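PDB 3LQC: DNA repair protein XRCC1 from Homo sapiens, which acts as a scaffold in DNA single-strand break repair, assembling repair complexes, binding poly-ADP-ribose and restraining PARP1 activity. Local coordinates for residues H8-S13 and E22-A27; H56-G61 and D114-A119; D83-L88 and K123-V128. All blocks are in the same frame, centred on the assembly; numbering follows the deposited sequence.

How the contacts relate
All three contacts lie in the N-terminal domain of XRCC1, a two-sheet beta structure of the galactose-binding-like kind. Contact 1 comes first along the chain and sets helix 17-25 against the edge strand 7-12 of the mixed five-stranded sheet. Contact 3 reaches that same sheet through strands 85-92 and 125-133, its centre about 17 Å from that of contact 1. Contact 2 involves strand 57-63, the middle strand of the three-stranded sheet, and its centre is about 20 Å from the centre of contact 1. Contacts 2 and 3 alternate along the chain and touch: V117 N lies 2.9 Å from L87 O, a probable hydrogen bond, and I60 packs on L88. Contacts 2 and 3 thus meet where the two sheets come together.

Contact 1: residues H8-S13 and E22-A27; sequences HVVSCS and ENLLKA
Near the end of helix 17-25, A27 N donates to L24 O at 2.9 Å, and the side chain of L24 meets H8 and V10 on strand 7-12. This is helix-on-strand packing in the N-terminal domain: helix 17-25 lies against the edge strand of the five-stranded sheet, and the C12-C20 disulfide joins the same two elements. CG of L24 stands opposite the backbone N (chi1 175°), and with chi2 at 50° both methyls reach the strand residues. CD1 comes in at the edge of the H8 imidazole, in the ring plane, 3.4 Å from ND1. That nitrogen is buried by the leucine and has no hydrogen-bond partner in the model, so the approach brings van der Waals contact and no polar bond. Two residues on, V10 CG1 meets the same methyl, 3.7 Å from L24 CD1. W33 meets the H8 ring from the neighbouring helix 28-36, and Y30 and V45 also touch L24, so the leucine is buried although the strand residues it meets are partly exposed. At the second branch, V10 CG2 and L24 CD2 close the contact at 3.9 Å.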
# COMPACT_ATOMS: atom_id res chain seq x y z
N HIS A 8 22.88 -16.10 -2.51
CA HIS A 8 23.44 -17.32 -3.06
C HIS A 8 23.65 -17.17 -4.56
O HIS A 8 22.69 -17.15 -5.33
CB HIS A 8 22.52 -18.50 -2.78
CG HIS A 8 23.19 -19.84 -2.92
ND1 HIS A 8 22.77 -20.78 -3.82
CD2 HIS A 8 24.24 -20.38 -2.26
CE1 HIS A 8 23.53 -21.86 -3.72
NE2 HIS A 8 24.43 -21.64 -2.77
N VAL A 9 24.91 -17.05 -4.97
CA VAL A 9 25.27 -16.87 -6.36
C VAL A 9 25.59 -18.21 -7.02
O VAL A 9 26.32 -19.03 -6.45
CB VAL A 9 26.48 -15.91 -6.49
CG1 VAL A 9 26.75 -15.56 -7.95
CG2 VAL A 9 26.23 -14.64 -5.68
N VAL A 10 25.03 -18.46 -8.19
CA VAL A 10 25.40 -19.66 -8.94
C VAL A 10 25.56 -19.39 -10.43
O VAL A 10 24.94 -18.48 -10.98
CB VAL A 10 24.39 -20.82 -8.77
CG1 VAL A 10 24.11 -21.08 -7.30
CG2 VAL A 10 23.10 -20.54 -9.53
N SER A 11 26.40 -20.21 -11.05
CA SER A 11 26.60 -20.21 -12.49
C SER A 11 25.64 -21.17 -13.17
O SER A 11 25.48 -22.31 -12.74
CB SER A 11 28.04 -20.61 -12.82
OG SER A 11 28.95 -19.83 -12.07
N CYS A 12 24.99 -20.70 -14.23
CA CYS A 12 24.03 -21.49 -14.99
C CYS A 12 24.66 -21.88 -16.31
O CYS A 12 24.28 -21.35 -17.37
CB CYS A 12 22.78 -20.68 -15.27
SG CYS A 12 22.07 -19.91 -13.82
N SER A 13 25.61 -22.79 -16.27
CA SER A 13 26.46 -23.02 -17.43
C SER A 13 25.71 -23.54 -18.64
O SER A 13 25.45 -22.78 -19.58
CB SER A 13 27.61 -23.94 -17.06
OG SER A 13 28.45 -23.27 -16.13
N GLU A 22 15.51 -24.25 -11.26
CA GLU A 22 14.92 -25.50 -10.84
C GLU A 22 15.96 -26.38 -10.17
O GLU A 22 15.71 -26.96 -9.12
CB GLU A 22 14.30 -26.23 -12.03
CG GLU A 22 13.83 -27.63 -11.71
CD GLU A 22 13.03 -28.22 -12.85
OE1 GLU A 22 12.33 -29.23 -12.62
OE2 GLU A 22 13.10 -27.67 -13.97
N ASN A 23 17.13 -26.45 -10.79
CA ASN A 23 18.23 -27.22 -10.23
C ASN A 23 18.81 -26.60 -8.97
O ASN A 23 19.26 -27.31 -8.07
CB ASN A 23 19.33 -27.39 -11.28
CG ASN A 23 19.01 -28.48 -12.26
OD1 ASN A 23 18.41 -29.49 -11.90
ND2 ASN A 23 19.43 -28.30 -13.51
N LEU A 24 18.83 -25.28 -8.91
CA LEU A 24 19.34 -24.61 -7.73
C LEU A 24 18.46 -24.95 -6.55
O LEU A 24 18.95 -25.36 -5.52
CB LEU A 24 19.40 -23.09 -7.93
CG LEU A 24 19.82 -22.24 -6.71
CD1 LEU A 24 21.09 -22.77 -6.07
CD2 LEU A 24 20.01 -20.79 -7.11
N LEU A 25 17.15 -24.79 -6.73
CA LEU A 25 16.22 -24.86 -5.62
C LEU A 25 16.14 -26.25 -4.99
O LEU A 25 15.94 -26.39 -3.79
CB LEU A 25 14.84 -24.38 -6.06
CG LEU A 25 14.77 -22.87 -6.32
CD1 LEU A 25 13.46 -22.46 -6.98
CD2 LEU A 25 14.97 -22.10 -5.02
N LYS A 26 16.33 -27.29 -5.80
CA LYS A 26 16.31 -28.65 -5.28
C LYS A 26 17.72 -29.15 -4.99
O LYS A 26 17.93 -30.34 -4.77
CB LYS A 26 15.58 -29.60 -6.24
CG LYS A 26 16.31 -29.89 -7.55
CD LYS A 26 15.32 -30.33 -8.62
CE LYS A 26 16.02 -30.97 -9.82
NZ LYS A 26 16.68 -32.25 -9.44
N ALA A 27 18.69 -28.24 -4.99
CA ALA A 27 20.09 -28.62 -4.82
C ALA A 27 20.48 -28.68 -3.36
O ALA A 27 20.15 -27.78 -2.59
CB ALA A 27 21.01 -27.66 -5.57

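Contact 2: residues H56-G61 and D114-A119; sequences HSVDIG and DKLVRA
A classic beta bulge at H56 and S57, both facing H150, lies at the H56 end of segment 56-61, in the three-stranded sheet, and L116, from the loop leading to helix 118-121, packs against it. One methyl does nearly all the touching. CD1 of L116 lies 3.5 Å from the backbone O of H56 and 3.8 Å from S57 CA, so the leucine rests on the main chain of the bulge. Beyond it, V58 crosses L116 at about a right angle, with V58 CG2 4.1 Å from CD1 and L116 CD2 4.2 Å from V58 CG2. With CG beside its own backbone N (chi1 -62°), L116 holds its branched end up to the strand. F111 and L88 also touch this leucine, while V147 and F149 pack on V58, making the surroundings strongly apolar. The polar side chains of the bulge bond to each other: H56 ND1 and S57 OG are 3.1 Å apart, a hydrogen bond in which either may be the donor. No hydrogen bond joins the two segments, so their hold on each other rests on van der Waals packing, chiefly of one leucine on backbone and valine.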
# COMPACT_ATOMS: atom_id res chain seq x y z
N HIS A 56 10.56 -12.51 -21.21
CA HIS A 56 9.22 -12.14 -21.64
C HIS A 56 8.29 -11.97 -20.44
O HIS A 56 7.65 -10.93 -20.27
CB HIS A 56 8.68 -13.21 -22.60
CG HIS A 56 7.25 -13.02 -22.98
ND1 HIS A 56 6.22 -13.76 -22.43
CD2 HIS A 56 6.67 -12.18 -23.87
CE1 HIS A 56 5.07 -13.37 -22.95
NE2 HIS A 56 5.31 -12.42 -23.83
N SER A 57 8.23 -13.01 -19.62
CA SER A 57 7.35 -13.04 -18.47
C SER A 57 7.95 -13.95 -17.39
O SER A 57 8.90 -14.69 -17.66
CB SER A 57 5.97 -13.55 -18.88
OG SER A 57 6.06 -14.83 -19.48
N VAL A 58 7.38 -13.90 -16.19
CA VAL A 58 7.93 -14.62 -15.04
C VAL A 58 6.84 -15.28 -14.20
O VAL A 58 5.89 -14.62 -13.79
CB VAL A 58 8.73 -13.67 -14.13
CG1 VAL A 58 9.35 -14.44 -12.98
CG2 VAL A 58 9.80 -12.93 -14.92
N ASP A 59 6.98 -16.58 -13.96
CA ASP A 59 6.07 -17.30 -13.08
C ASP A 59 6.80 -17.65 -11.79
O ASP A 59 7.92 -18.17 -11.82
CB ASP A 59 5.56 -18.59 -13.73
CG ASP A 59 4.88 -18.34 -15.07
OD1 ASP A 59 4.39 -17.21 -15.31
OD2 ASP A 59 4.82 -19.30 -15.87
N ILE A 60 6.17 -17.37 -10.65
CA ILE A 60 6.80 -17.55 -9.36
C ILE A 60 5.93 -18.39 -8.44
O ILE A 60 4.75 -18.09 -8.25
CB ILE A 60 7.09 -16.20 -8.70
CG1 ILE A 60 8.11 -15.43 -9.53
CG2 ILE A 60 7.58 -16.39 -7.27
CD1 ILE A 60 8.43 -14.08 -8.98
N GLY A 61 6.51 -19.44 -7.87
CA GLY A 61 5.82 -20.27 -6.92
C GLY A 61 6.42 -20.07 -5.55
O GLY A 61 7.57 -20.43 -5.31
N ASP A 114 2.93 -7.55 -19.20
CA ASP A 114 2.14 -6.45 -18.69
C ASP A 114 2.56 -6.05 -17.28
O ASP A 114 2.51 -4.87 -16.91
CB ASP A 114 0.67 -6.86 -18.68
CG ASP A 114 -0.23 -5.76 -18.21
OD1 ASP A 114 0.05 -4.58 -18.55
OD2 ASP A 114 -1.20 -6.06 -17.49
N LYS A 115 2.98 -7.04 -16.50
CA LYS A 115 3.22 -6.82 -15.08
C LYS A 115 4.70 -6.66 -14.74
O LYS A 115 5.06 -6.47 -13.57
CB LYS A 115 2.59 -7.95 -14.25
CG LYS A 115 1.12 -8.19 -14.59
CD LYS A 115 0.28 -8.43 -13.35
CE LYS A 115 0.65 -9.74 -12.66
NZ LYS A 115 0.19 -9.75 -11.23
N LEU A 116 5.56 -6.72 -15.76
CA LEU A 116 6.98 -6.48 -15.59
C LEU A 116 7.30 -5.04 -15.93
O LEU A 116 6.51 -4.37 -16.58
CB LEU A 116 7.79 -7.41 -16.48
CG LEU A 116 7.62 -8.90 -16.21
CD1 LEU A 116 8.50 -9.72 -17.14
CD2 LEU A 116 7.94 -9.20 -14.77
N VAL A 117 8.45 -4.55 -15.47
CA VAL A 117 8.91 -3.22 -15.82
C VAL A 117 9.36 -3.24 -17.28
O VAL A 117 10.32 -3.92 -17.62
CB VAL A 117 10.09 -2.77 -14.95
CG1 VAL A 117 10.49 -1.33 -15.29
CG2 VAL A 117 9.74 -2.91 -13.48
N ARG A 118 8.66 -2.49 -18.13
CA ARG A 118 8.88 -2.59 -19.58
C ARG A 118 10.32 -2.28 -20.00
O ARG A 118 10.94 -3.08 -20.69
CB ARG A 118 7.88 -1.70 -20.34
N ALA A 119 10.84 -1.13 -19.59
CA ALA A 119 12.20 -0.75 -19.95
C ALA A 119 13.19 -1.87 -19.68
O ALA A 119 14.13 -2.08 -20.44
CB ALA A 119 12.61 0.51 -19.19

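Contact 3: residues D83-L88 and K123-V128; sequences DYEVLL and KRWDRV
Segments 83-88 and 123-128 come no closer than 8.4 Å between CA atoms, at Y84 and R127, and share no hydrogen bond, because strand 67-73 runs between strands 85-92 and 125-133 in the five-stranded sheet. Both chains are bulged against that middle strand, L87 and L88 facing V70, D126 and R127 forming a second classic bulge. Side chains alone therefore span the gap. Y84 reaches toward R127 with the hydroxyl end of its ring, its OH 3.4 Å from R127 CB and its CE2 3.7 Å from the same carbon. CG of the arginine lies 3.7 Å from Y84 OH, so it is the aliphatic root of R127 that meets the tyrosine. The guanidinium has gone elsewhere: a bend at chi2 (-67°) folds the chain back to the backbone of the preceding residue, D126, where NH1 donates to D126 O at 2.7 Å with an N-H...O angle of 152°. That oxygen lies close to the guanidinium plane, although the nitrogen stands above the carbonyl plane. D126 OD2 is a long 3.7 Å from R127 NH1, a pairing of charges only, and it is hydrogen-bonded to S75 OG. Were R127 an alanine, CB could still meet the tyrosine, but Y84 OH would probably lose the cover of the longer chain and D126 O its guanidinium donor. A second contact comes from W125, whose CH2 touches E85 CB at 3.9 Å before the glutamate bends away. The Y84 ring also takes a cation-pi contact from K129, which belongs to the carbonate pocket. Across the segments this is van der Waals packing without a polar bond, although a tyrosine hydroxyl makes the closest approach; R127 NH1 and W125 NE1 donate to backbone carbonyls (D126 O, A120 O) and not to the opposing segment.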
# COMPACT_ATOMS: atom_id res chain seq x y z
N ASP A 83 23.65 -1.41 -9.65
CA ASP A 83 23.54 -1.47 -11.11
C ASP A 83 22.45 -2.46 -11.54
O ASP A 83 22.17 -2.59 -12.72
CB ASP A 83 24.88 -1.85 -11.74
CG ASP A 83 25.98 -0.86 -11.43
OD1 ASP A 83 25.77 0.36 -11.63
OD2 ASP A 83 27.07 -1.29 -10.98
N TYR A 84 21.84 -3.17 -10.59
CA TYR A 84 20.73 -4.03 -10.96
C TYR A 84 19.49 -3.22 -11.26
O TYR A 84 19.19 -2.23 -10.59
CB TYR A 84 20.44 -5.09 -9.88
CG TYR A 84 21.34 -6.28 -9.99
CD1 TYR A 84 22.64 -6.24 -9.49
CD2 TYR A 84 20.92 -7.45 -10.61
CE1 TYR A 84 23.47 -7.32 -9.59
CE2 TYR A 84 21.75 -8.56 -10.71
CZ TYR A 84 23.03 -8.48 -10.20
OH TYR A 84 23.88 -9.56 -10.30
N GLU A 85 18.78 -3.64 -12.28
CA GLU A 85 17.57 -2.98 -12.71
C GLU A 85 16.42 -3.88 -12.27
O GLU A 85 16.53 -5.10 -12.35
CB GLU A 85 17.60 -2.84 -14.23
CG GLU A 85 17.08 -1.52 -14.75
CD GLU A 85 17.66 -0.33 -14.00
OE1 GLU A 85 18.89 -0.12 -14.06
OE2 GLU A 85 16.87 0.39 -13.36
N VAL A 86 15.33 -3.29 -11.79
CA VAL A 86 14.17 -4.10 -11.42
C VAL A 86 13.45 -4.64 -12.64
O VAL A 86 13.10 -3.90 -13.56
CB VAL A 86 13.16 -3.34 -10.53
CG1 VAL A 86 11.96 -4.21 -10.23
CG2 VAL A 86 13.80 -2.90 -9.24
N LEU A 87 13.24 -5.95 -12.65
CA LEU A 87 12.43 -6.57 -13.68
C LEU A 87 11.01 -6.75 -13.15
O LEU A 87 10.05 -6.24 -13.71
CB LEU A 87 13.03 -7.91 -14.09
CG LEU A 87 12.26 -8.54 -15.24
CD1 LEU A 87 12.44 -7.67 -16.46
CD2 LEU A 87 12.74 -9.95 -15.49
N LEU A 88 10.88 -7.51 -12.06
CA LEU A 88 9.60 -7.63 -11.38
C LEU A 88 9.67 -6.94 -10.04
O LEU A 88 10.43 -7.34 -9.16
CB LEU A 88 9.18 -9.10 -11.19
CG LEU A 88 7.94 -9.26 -10.31
CD1 LEU A 88 6.74 -8.61 -10.96
CD2 LEU A 88 7.65 -10.71 -10.01
N LYS A 123 15.19 -5.32 -22.41
CA LYS A 123 16.61 -5.55 -22.58
C LYS A 123 17.01 -7.00 -22.35
O LYS A 123 16.16 -7.85 -22.06
CB LYS A 123 17.41 -4.65 -21.66
CG LYS A 123 17.24 -3.17 -21.98
CD LYS A 123 18.28 -2.36 -21.22
CE LYS A 123 18.31 -0.91 -21.70
NZ LYS A 123 19.64 -0.30 -21.45
N ARG A 124 18.29 -7.29 -22.52
CA ARG A 124 18.81 -8.63 -22.27
C ARG A 124 19.77 -8.59 -21.10
O ARG A 124 20.41 -7.57 -20.84
CB ARG A 124 19.50 -9.19 -23.51
CG ARG A 124 18.62 -9.20 -24.74
CD ARG A 124 19.36 -9.68 -25.98
NE ARG A 124 18.43 -9.83 -27.10
CZ ARG A 124 17.76 -10.94 -27.36
NH1 ARG A 124 17.91 -12.02 -26.60
NH2 ARG A 124 16.93 -10.98 -28.40
N TRP A 125 19.86 -9.70 -20.38
CA TRP A 125 20.54 -9.71 -19.10
C TRP A 125 21.22 -11.04 -18.88
O TRP A 125 20.72 -12.06 -19.33
CB TRP A 125 19.52 -9.47 -17.99
CG TRP A 125 18.64 -8.28 -18.23
CD1 TRP A 125 17.38 -8.27 -18.76
CD2 TRP A 125 18.97 -6.91 -17.96
NE1 TRP A 125 16.90 -6.98 -18.82
CE2 TRP A 125 17.86 -6.13 -18.34
CE3 TRP A 125 20.10 -6.27 -17.43
CZ2 TRP A 125 17.84 -4.75 -18.20
CZ3 TRP A 125 20.08 -4.90 -17.29
CH2 TRP A 125 18.96 -4.15 -17.68
N ASP A 126 22.35 -11.03 -18.20
CA ASP A 126 22.99 -12.30 -17.83
C ASP A 126 23.13 -12.44 -16.32
O ASP A 126 23.79 -13.35 -15.83
CB ASP A 126 24.33 -12.48 -18.54
CG ASP A 126 25.37 -11.46 -18.12
OD1 ASP A 126 25.03 -10.51 -17.39
OD2 ASP A 126 26.53 -11.61 -18.54
N ARG A 127 22.50 -11.52 -15.59
CA ARG A 127 22.35 -11.65 -14.14
C ARG A 127 20.88 -11.55 -13.74
O ARG A 127 20.20 -10.58 -14.07
CB ARG A 127 23.18 -10.60 -13.41
CG ARG A 127 24.67 -10.70 -13.68
CD ARG A 127 25.25 -11.97 -13.10
NE ARG A 127 26.69 -12.05 -13.34
CZ ARG A 127 27.24 -12.69 -14.37
NH1 ARG A 127 26.47 -13.32 -15.25
NH2 ARG A 127 28.56 -12.71 -14.51
N VAL A 128 20.40 -12.57 -13.05
CA VAL A 128 19.04 -12.57 -12.52
C VAL A 128 19.08 -12.73 -10.99
O VAL A 128 19.54 -13.75 -10.47
CB VAL A 128 18.17 -13.66 -13.15
CG1 VAL A 128 16.71 -13.41 -12.83
CG2 VAL A 128 18.37 -13.71 -14.67